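Local coordinates for possible metal-dependent hydrolase (Veillonella parvula, PDB 3RPC), which probably acts as a metal-dependent hydrolase of the beta-lactamase superfamily, holding two zinc ions in its metal site, though its substrate is not established, at residues L90-Q95 with E101-Q106; T162-G167 with K177-F182; G167-V170 with D174-K177. One frame throughout, in Å; residues are numbered along the deposited sequence.

Interaction 1: residues L90-Q95 with E101-Q106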
loop_
_atom_site.group_PDB
_atom_site.type_symbol
_atom_site.label_atom_id
_atom_site.label_comp_id
_atom_site.label_asym_id
_atom_site.label_seq_id
_atom_site.Cartn_x
_atom_site.Cartn_y
_atom_site.Cartn_z
ATOM N N LEU A 90 5.424 23.148 16.314
ATOM C CA LEU A 90 4.187 22.374 16.193
ATOM C C LEU A 90 4.485 20.953 15.745
ATOM O O LEU A 90 5.326 20.739 14.874
ATOM C CB LEU A 90 3.234 23.008 15.186
ATOM C CG LEU A 90 2.515 24.274 15.641
ATOM C CD1 LEU A 90 1.713 24.861 14.491
ATOM C CD2 LEU A 90 1.617 23.958 16.838
ATOM N N PRO A 91 3.801 19.971 16.344
ATOM C CA PRO A 91 3.955 18.592 15.864
ATOM C C PRO A 91 3.524 18.481 14.399
ATOM O O PRO A 91 2.458 18.977 14.032
ATOM C CB PRO A 91 2.992 17.797 16.754
ATOM C CG PRO A 91 2.832 18.647 17.979
ATOM C CD PRO A 91 2.876 20.061 17.484
ATOM N N ILE A 92 4.355 17.834 13.585
ATOM C CA ILE A 92 4.066 17.598 12.173
ATOM C C ILE A 92 4.005 16.095 11.956
ATOM O O ILE A 92 4.978 15.399 12.210
ATOM C CB ILE A 92 5.181 18.153 11.262
ATOM C CG1 ILE A 92 5.655 19.537 11.738
ATOM C CG2 ILE A 92 4.730 18.167 9.801
ATOM C CD1 ILE A 92 4.572 20.621 11.729
ATOM N N PHE A 93 2.868 15.605 11.469
ATOM C CA PHE A 93 2.689 14.181 11.223
ATOM C C PHE A 93 2.967 13.914 9.755
ATOM O O PHE A 93 2.449 14.614 8.893
ATOM C CB PHE A 93 1.259 13.767 11.583
ATOM C CG PHE A 93 0.997 13.788 13.064
ATOM C CD1 PHE A 93 1.285 12.682 13.840
ATOM C CD2 PHE A 93 0.461 14.911 13.670
ATOM C CE1 PHE A 93 1.064 12.695 15.207
ATOM C CE2 PHE A 93 0.231 14.934 15.043
ATOM C CZ PHE A 93 0.528 13.821 15.809
ATOM N N VAL A 94 3.798 12.915 9.485
ATOM C CA VAL A 94 4.237 12.623 8.127
ATOM C C VAL A 94 4.149 11.125 7.836
ATOM O O VAL A 94 3.900 10.325 8.736
ATOM C CB VAL A 94 5.684 13.120 7.891
ATOM C CG1 VAL A 94 5.785 14.624 8.148
ATOM C CG2 VAL A 94 6.676 12.345 8.769
ATOM N N GLN A 95 4.328 10.749 6.570
ATOM C CA GLN A 95 4.079 9.364 6.143
ATOM C C GLN A 95 5.262 8.407 6.232
ATOM O O GLN A 95 5.075 7.196 6.284
ATOM C CB GLN A 95 3.547 9.339 4.696
ATOM C CG GLN A 95 4.607 9.672 3.667
ATOM C CD GLN A 95 4.099 9.640 2.233
ATOM O OE1 GLN A 95 3.190 8.877 1.890
ATOM N NE2 GLN A 95 4.704 10.458 1.386
ATOM N N GLU A 101 12.756 13.438 7.245
ATOM C CA GLU A 101 14.087 14.017 7.073
ATOM C C GLU A 101 14.003 15.353 6.361
ATOM O O GLU A 101 14.684 16.320 6.737
ATOM C CB GLU A 101 15.005 13.062 6.317
ATOM C CG GLU A 101 15.431 11.858 7.151
ATOM C CD GLU A 101 16.232 10.850 6.353
ATOM O OE1 GLU A 101 16.406 11.058 5.133
ATOM O OE2 GLU A 101 16.683 9.848 6.946
ATOM N N LEU A 102 13.148 15.428 5.349
ATOM C CA LEU A 102 12.994 16.678 4.623
ATOM C C LEU A 102 12.493 17.783 5.545
ATOM O O LEU A 102 13.073 18.870 5.621
ATOM C CB LEU A 102 12.022 16.501 3.459
ATOM C CG LEU A 102 11.781 17.777 2.648
ATOM C CD1 LEU A 102 13.075 18.262 1.997
ATOM C CD2 LEU A 102 10.693 17.560 1.604
ATOM N N ILE A 103 11.404 17.502 6.250
ATOM C CA ILE A 103 10.757 18.527 7.065
ATOM C C ILE A 103 11.602 18.919 8.289
ATOM O O ILE A 103 11.641 20.090 8.672
ATOM C CB ILE A 103 9.299 18.124 7.406
ATOM C CG1 ILE A 103 8.472 18.130 6.112
ATOM C CG2 ILE A 103 8.700 19.072 8.444
ATOM C CD1 ILE A 103 7.031 17.654 6.269
ATOM N N THR A 104 12.292 17.947 8.877
ATOM C CA THR A 104 13.278 18.228 9.916
ATOM C C THR A 104 14.363 19.169 9.395
ATOM O O THR A 104 14.787 20.091 10.099
ATOM C CB THR A 104 13.968 16.945 10.402
ATOM O OG1 THR A 104 13.004 16.077 11.014
ATOM C CG2 THR A 104 15.058 17.292 11.425
ATOM N N SER A 105 14.825 18.932 8.168
ATOM C CA SER A 105 15.883 19.771 7.603
ATOM C C SER A 105 15.378 21.195 7.380
ATOM O O SER A 105 16.165 22.128 7.209
ATOM C CB SER A 105 16.425 19.197 6.291
ATOM O OG SER A 105 15.527 19.406 5.204
ATOM N N GLN A 106 14.056 21.347 7.374
ATOM C CA GLN A 106 13.423 22.641 7.166
ATOM C C GLN A 106 13.158 23.368 8.489
ATOM O O GLN A 106 12.539 24.431 8.510
ATOM C CB GLN A 106 12.149 22.476 6.321
ATOM C CG GLN A 106 12.460 22.022 4.887
ATOM C CD GLN A 106 11.254 21.501 4.115
ATOM O OE1 GLN A 106 10.210 21.185 4.688
ATOM N NE2 GLN A 106 11.401 21.411 2.798
#

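Interaction 2: residues T162-G167 with K177-F182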
loop_
_atom_site.group_PDB
_atom_site.type_symbol
_atom_site.label_atom_id
_atom_site.label_comp_id
_atom_site.label_asym_id
_atom_site.label_seq_id
_atom_site.Cartn_x
_atom_site.Cartn_y
_atom_site.Cartn_z
ATOM N N THR A 162 -15.639 9.245 12.840
ATOM C CA THR A 162 -14.380 8.825 12.264
ATOM C C THR A 162 -14.232 9.527 10.925
ATOM O O THR A 162 -15.146 9.505 10.104
ATOM C CB THR A 162 -14.351 7.313 12.079
ATOM O OG1 THR A 162 -14.338 6.693 13.370
ATOM C CG2 THR A 162 -13.115 6.889 11.291
ATOM N N VAL A 163 -13.088 10.171 10.730
ATOM C CA VAL A 163 -12.829 10.959 9.534
ATOM C C VAL A 163 -11.760 10.290 8.679
ATOM O O VAL A 163 -10.675 9.974 9.168
ATOM C CB VAL A 163 -12.358 12.378 9.907
ATOM C CG1 VAL A 163 -12.072 13.194 8.661
ATOM C CG2 VAL A 163 -13.398 13.066 10.786
ATOM N N TYR A 164 -12.067 10.086 7.395
ATOM C CA TYR A 164 -11.118 9.486 6.459
ATOM C C TYR A 164 -10.644 10.561 5.496
ATOM O O TYR A 164 -11.394 10.990 4.617
ATOM C CB TYR A 164 -11.792 8.340 5.685
ATOM C CG TYR A 164 -10.918 7.578 4.704
ATOM C CD1 TYR A 164 -9.523 7.663 4.730
ATOM C CD2 TYR A 164 -11.502 6.767 3.736
ATOM C CE1 TYR A 164 -8.739 6.940 3.817
ATOM C CE2 TYR A 164 -10.740 6.066 2.835
ATOM C CZ TYR A 164 -9.368 6.154 2.865
ATOM O OH TYR A 164 -8.639 5.425 1.938
ATOM N N LEU A 165 -9.409 11.019 5.684
ATOM C CA LEU A 165 -8.744 11.903 4.738
ATOM C C LEU A 165 -8.108 10.989 3.700
ATOM O O LEU A 165 -7.084 10.361 3.942
ATOM C CB LEU A 165 -7.681 12.722 5.471
ATOM C CG LEU A 165 -6.835 13.690 4.658
ATOM C CD1 LEU A 165 -7.634 14.930 4.287
ATOM C CD2 LEU A 165 -5.606 14.085 5.484
ATOM N N VAL A 166 -8.736 10.880 2.536
ATOM C CA VAL A 166 -8.347 9.827 1.598
ATOM C C VAL A 166 -6.962 10.061 0.985
ATOM O O VAL A 166 -6.184 9.113 0.781
ATOM C CB VAL A 166 -9.390 9.679 0.487
ATOM C CG1 VAL A 166 -8.985 8.556 -0.485
ATOM C CG2 VAL A 166 -10.753 9.380 1.100
ATOM N N GLY A 167 -6.662 11.324 0.687
ATOM C CA GLY A 167 -5.365 11.698 0.149
ATOM C C GLY A 167 -5.253 11.622 -1.365
ATOM O O GLY A 167 -6.226 11.341 -2.069
ATOM N N LYS A 177 -9.949 -1.183 1.703
ATOM C CA LYS A 177 -9.499 -1.643 3.016
ATOM C C LYS A 177 -9.832 -0.641 4.108
ATOM O O LYS A 177 -10.408 -1.015 5.133
ATOM C CB LYS A 177 -7.998 -1.937 3.005
ATOM C CG LYS A 177 -7.642 -3.255 2.325
ATOM C CD LYS A 177 -6.140 -3.365 2.131
ATOM C CE LYS A 177 -5.727 -4.720 1.556
ATOM N NZ LYS A 177 -4.231 -4.831 1.571
ATOM N N ALA A 178 -9.488 0.628 3.893
ATOM C CA ALA A 178 -9.754 1.630 4.917
ATOM C C ALA A 178 -11.249 1.777 5.171
ATOM O O ALA A 178 -11.682 1.885 6.320
ATOM C CB ALA A 178 -9.137 2.967 4.541
ATOM N N LEU A 179 -12.037 1.775 4.100
ATOM C CA LEU A 179 -13.478 1.952 4.221
ATOM C C LEU A 179 -14.123 0.846 5.052
ATOM O O LEU A 179 -14.952 1.110 5.924
ATOM C CB LEU A 179 -14.130 2.017 2.828
ATOM C CG LEU A 179 -13.812 3.277 2.011
ATOM C CD1 LEU A 179 -14.356 3.152 0.591
ATOM C CD2 LEU A 179 -14.358 4.535 2.671
ATOM N N LEU A 180 -13.744 -0.401 4.786
ATOM C CA LEU A 180 -14.366 -1.511 5.487
ATOM C C LEU A 180 -13.833 -1.659 6.916
ATOM O O LEU A 180 -14.592 -1.931 7.848
ATOM C CB LEU A 180 -14.182 -2.807 4.693
ATOM C CG LEU A 180 -14.830 -4.060 5.296
ATOM C CD1 LEU A 180 -16.348 -3.928 5.348
ATOM C CD2 LEU A 180 -14.431 -5.297 4.505
ATOM N N ARG A 181 -12.532 -1.461 7.095
ATOM C CA ARG A 181 -11.928 -1.655 8.410
ATOM C C ARG A 181 -12.345 -0.602 9.425
ATOM O O ARG A 181 -12.552 -0.914 10.596
ATOM C CB ARG A 181 -10.406 -1.701 8.303
ATOM C CG ARG A 181 -9.922 -2.933 7.579
ATOM C CD ARG A 181 -8.477 -2.829 7.152
ATOM N NE ARG A 181 -8.116 -3.990 6.338
ATOM C CZ ARG A 181 -6.895 -4.234 5.879
ATOM N NH1 ARG A 181 -5.908 -3.391 6.143
ATOM N NH2 ARG A 181 -6.672 -5.320 5.142
ATOM N N PHE A 182 -12.476 0.643 8.976
ATOM C CA PHE A 182 -12.671 1.755 9.906
ATOM C C PHE A 182 -14.022 2.458 9.780
ATOM O O PHE A 182 -14.356 3.320 10.599
ATOM C CB PHE A 182 -11.508 2.748 9.780
ATOM C CG PHE A 182 -10.166 2.098 9.915
ATOM C CD1 PHE A 182 -9.801 1.494 11.104
ATOM C CD2 PHE A 182 -9.278 2.062 8.847
ATOM C CE1 PHE A 182 -8.574 0.868 11.231
ATOM C CE2 PHE A 182 -8.051 1.446 8.969
ATOM C CZ PHE A 182 -7.698 0.847 10.163
HETATM O O HOH W 1 -13.747 3.930 13.220
#

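Interaction 3: residues G167-V170 with D174-K177. With ZN (zinc ion), chain E; ZN (zinc ion), chain F.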
loop_
_atom_site.group_PDB
_atom_site.type_symbol
_atom_site.label_atom_id
_atom_site.label_comp_id
_atom_site.label_asym_id
_atom_site.label_seq_id
_atom_site.Cartn_x
_atom_site.Cartn_y
_atom_site.Cartn_z
ATOM N N GLY A 167 -6.662 11.324 0.687
ATOM C CA GLY A 167 -5.365 11.698 0.149
ATOM C C GLY A 167 -5.253 11.622 -1.365
ATOM O O GLY A 167 -6.226 11.341 -2.069
ATOM N N ASP A 168 -4.050 11.887 -1.866
ATOM C CA ASP A 168 -3.779 11.847 -3.302
ATOM C C ASP A 168 -3.587 10.409 -3.783
ATOM O O ASP A 168 -2.461 9.927 -3.914
ATOM C CB ASP A 168 -2.548 12.702 -3.639
ATOM C CG ASP A 168 -2.889 14.170 -3.893
ATOM O OD1 ASP A 168 -3.995 14.611 -3.533
ATOM O OD2 ASP A 168 -2.038 14.885 -4.465
ATOM N N THR A 169 -4.706 9.731 -4.018
ATOM C CA THR A 169 -4.694 8.359 -4.511
ATOM C C THR A 169 -5.842 8.182 -5.481
ATOM O O THR A 169 -6.863 8.867 -5.391
ATOM C CB THR A 169 -4.814 7.350 -3.351
ATOM O OG1 THR A 169 -4.811 6.005 -3.862
ATOM C CG2 THR A 169 -6.080 7.597 -2.530
ATOM N N VAL A 170 -5.653 7.274 -6.425
ATOM C CA VAL A 170 -6.769 6.772 -7.220
ATOM C C VAL A 170 -7.485 5.678 -6.421
ATOM O O VAL A 170 -7.047 5.300 -5.336
ATOM C CB VAL A 170 -6.299 6.236 -8.583
ATOM C CG1 VAL A 170 -5.545 7.309 -9.350
ATOM C CG2 VAL A 170 -5.431 4.965 -8.433
ATOM N N ASP A 174 -6.500 -0.275 -1.310
ATOM C CA ASP A 174 -6.150 0.379 -0.049
ATOM C C ASP A 174 -7.315 1.234 0.439
ATOM O O ASP A 174 -7.542 1.361 1.647
ATOM C CB ASP A 174 -4.884 1.220 -0.199
ATOM C CG ASP A 174 -3.615 0.371 -0.180
ATOM O OD1 ASP A 174 -3.612 -0.676 0.496
ATOM O OD2 ASP A 174 -2.621 0.759 -0.825
ATOM N N VAL A 175 -8.046 1.819 -0.506
ATOM C CA VAL A 175 -9.229 2.614 -0.188
ATOM C C VAL A 175 -10.335 1.677 0.322
ATOM O O VAL A 175 -10.974 1.950 1.346
ATOM C CB VAL A 175 -9.698 3.417 -1.425
ATOM C CG1 VAL A 175 -10.985 4.201 -1.126
ATOM C CG2 VAL A 175 -8.583 4.346 -1.894
ATOM N N GLU A 176 -10.542 0.559 -0.379
ATOM C CA GLU A 176 -11.540 -0.431 0.047
ATOM C C GLU A 176 -11.233 -0.942 1.441
ATOM O O GLU A 176 -12.139 -1.122 2.252
ATOM C CB GLU A 176 -11.628 -1.608 -0.935
ATOM C CG GLU A 176 -12.076 -1.230 -2.347
ATOM C CD GLU A 176 -13.563 -0.895 -2.465
ATOM O OE1 GLU A 176 -14.306 -0.939 -1.455
ATOM O OE2 GLU A 176 -14.000 -0.593 -3.597
ATOM N N LYS A 177 -9.949 -1.183 1.703
ATOM C CA LYS A 177 -9.499 -1.643 3.016
ATOM C C LYS A 177 -9.832 -0.641 4.108
ATOM O O LYS A 177 -10.408 -1.015 5.133
ATOM C CB LYS A 177 -7.998 -1.937 3.005
ATOM C CG LYS A 177 -7.642 -3.255 2.325
ATOM C CD LYS A 177 -6.140 -3.365 2.131
ATOM C CE LYS A 177 -5.727 -4.720 1.556
ATOM N NZ LYS A 177 -4.231 -4.831 1.571
HETATM ZN ZN ZN E . 0.307 14.851 -4.902
HETATM ZN ZN ZN F . -2.270 16.967 -4.897
HETATM O O HOH W 2 -0.069 16.717 -5.527
HETATM O O HOH W 3 -2.573 16.343 -7.364
#

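Interaction 1: residues L90-Q95 with E101-Q106
I103 touches two residues of the strand with a single methyl. I103 CD1 comes within 3.8 Å of V94 CG1. More loosely, I103 CD1 lies 4.2 Å from I92 CG2. The isoleucine reaches this far because its long branch is fully extended: CG1 stands beside the backbone N, anti to the carbonyl carbon, and the second torsion of 176° carries CD1 straight on from the helix towards the sheet. The V94 and I103 side chains lie alongside each other and run in opposite senses, with CG1 of the valine taking the contact. The backbones stay well apart, I92 CA and I103 CA being 8.5 Å from each other, and the gap is spanned by aliphatic side chains.

I92 and V94 both direct their CB towards the helix while the intervening F93 points away, the usual alternation of a strand. F93 meets F120 edge-to-face on that other side, and F108, in the loop leading out of the helix, packs on I103. Strand 92-94 lies between parallel strands 67-69 and 111-113; the I92 side chain also touches V68 of the former, and V94 also packs on V111 and I113 of the latter.

Polar groups act at the margins. The NE2 of Q95 is hydrogen-bonded to D99 OD2 near the start of helix 97-105 and to D149 O, while at the other end of the helix Q106 OE1 accepts a bond from W78 NE1. The helical turn itself is kept by a backbone bond of 3.0 Å from S105 N to E101 O.

This is strand-to-helix packing inside the beta-alpha-beta unit 92-113, with the I103 side chain about 13 Å from a bound zinc ion. Because only buried methyl groups meet, the contact rests on shape and the exclusion of water, with no directional bond between the two segments.

Interaction 2: residues T162-G167 with K177-F182
Y164, A178 and F182 bury the most surface where strand 163-165 meets helix 173-182. The tyrosine is the main bridge. Its CG is anti to the backbone N (chi1 -178°), which sends the ring out from the strand until the phenol end reaches the helix. There A178 CB approaches obliquely, 3.6 Å from Y164 CZ and equally near the hydroxyl oxygen. L179 arrives at the ring edge, close to the ring plane, with its CD2 3.8 Å from Y164 CD2; the two side chains cross at about a right angle. V166 CG2, two residues along the same segment, sits 3.7 Å above the centre of one ring face, so the ring is wedged by aliphatic groups from several directions.

The closest approach of F182 is through its carbonyl; the end of its side chain leads away, packing on I154, E156 and R126. F182 O lies 3.8 Å from T162 CG2, and one water joins the same pair: T162 OG1 donates to it across 2.8 Å, and the water donates in turn to F182 O. A carbonyl at the helix end is thereby satisfied. On the outer side of the helix, K177 and R181 form salt bridges to D149 of the second subunit.

Strand 163-165, this helix and the parallel strand 186-190 make a beta-alpha-beta unit, consistent with the alpha-beta/beta-alpha sandwich expected of the metallo-beta-lactamase superfamily.

Interaction 3: residues G167-V170 with D174-K177
V175 overlaps T169 with its CG2 methyl, which also rests on a backbone oxygen of the loop. V175 CG2 is 4.2 Å from T169 CG2 and 3.9 Å from V170 O, so a light van der Waals touch is all that links the two segments directly. The threonine is turned to do two jobs. With T169 OG1 anti to the backbone N (chi1 180°), its methyl is left facing the helix while the hydroxyl donates forward to the carbonyl O of the next residue, V170 O, at 2.8 Å. That bond lies in the carbonyl plane, on a lone pair, with a C=O...O angle of 133°. The same OG1 is bonded to S131 N, which helps fix the rotation of the side chain.

One residue earlier the loop carries a metal ligand. D168 OD2 bridges both zinc ions, 2.1 Å from the zinc ion of chain F and 2.4 Å from that of chain E, and a water also spans the pair. H72, H74 and H132 are the other protein ligands of one zinc ion, and D76, H77 and H226 those of the other. D168 is the centre of an inverse gamma turn, closed by a weak bond from T169 N to G167 O, and G167 has backbone angles that suit glycine.

Segment 167-170 lies in the loop between strand 163-165 and helix 173-182, beside the zinc pair; M205 also packs on V175, and E176 pairs with R216 at the end of helix 207-216.

How the interactions relate
Interactions 2 and 3 are neighbours, sharing G167, K177 and helix 173-182, with centres about 8 Å apart; Y164 OH packs 3.6 Å from V175 CA where they join. The centre of interaction 1 is about 23 Å from that of either, on the other sheet. Each is largely buried, but their chemistry differs. Interactions 1 and 2 both pack a strand on the following helix of a beta-alpha-beta unit, by methyls alone in the first, and by an aromatic ring plus a bridging water at the partly exposed edge of the second. Interaction 3 joins a metal-binding loop to the same helix, whose outer side, in both 2 and 3, meets the second subunit.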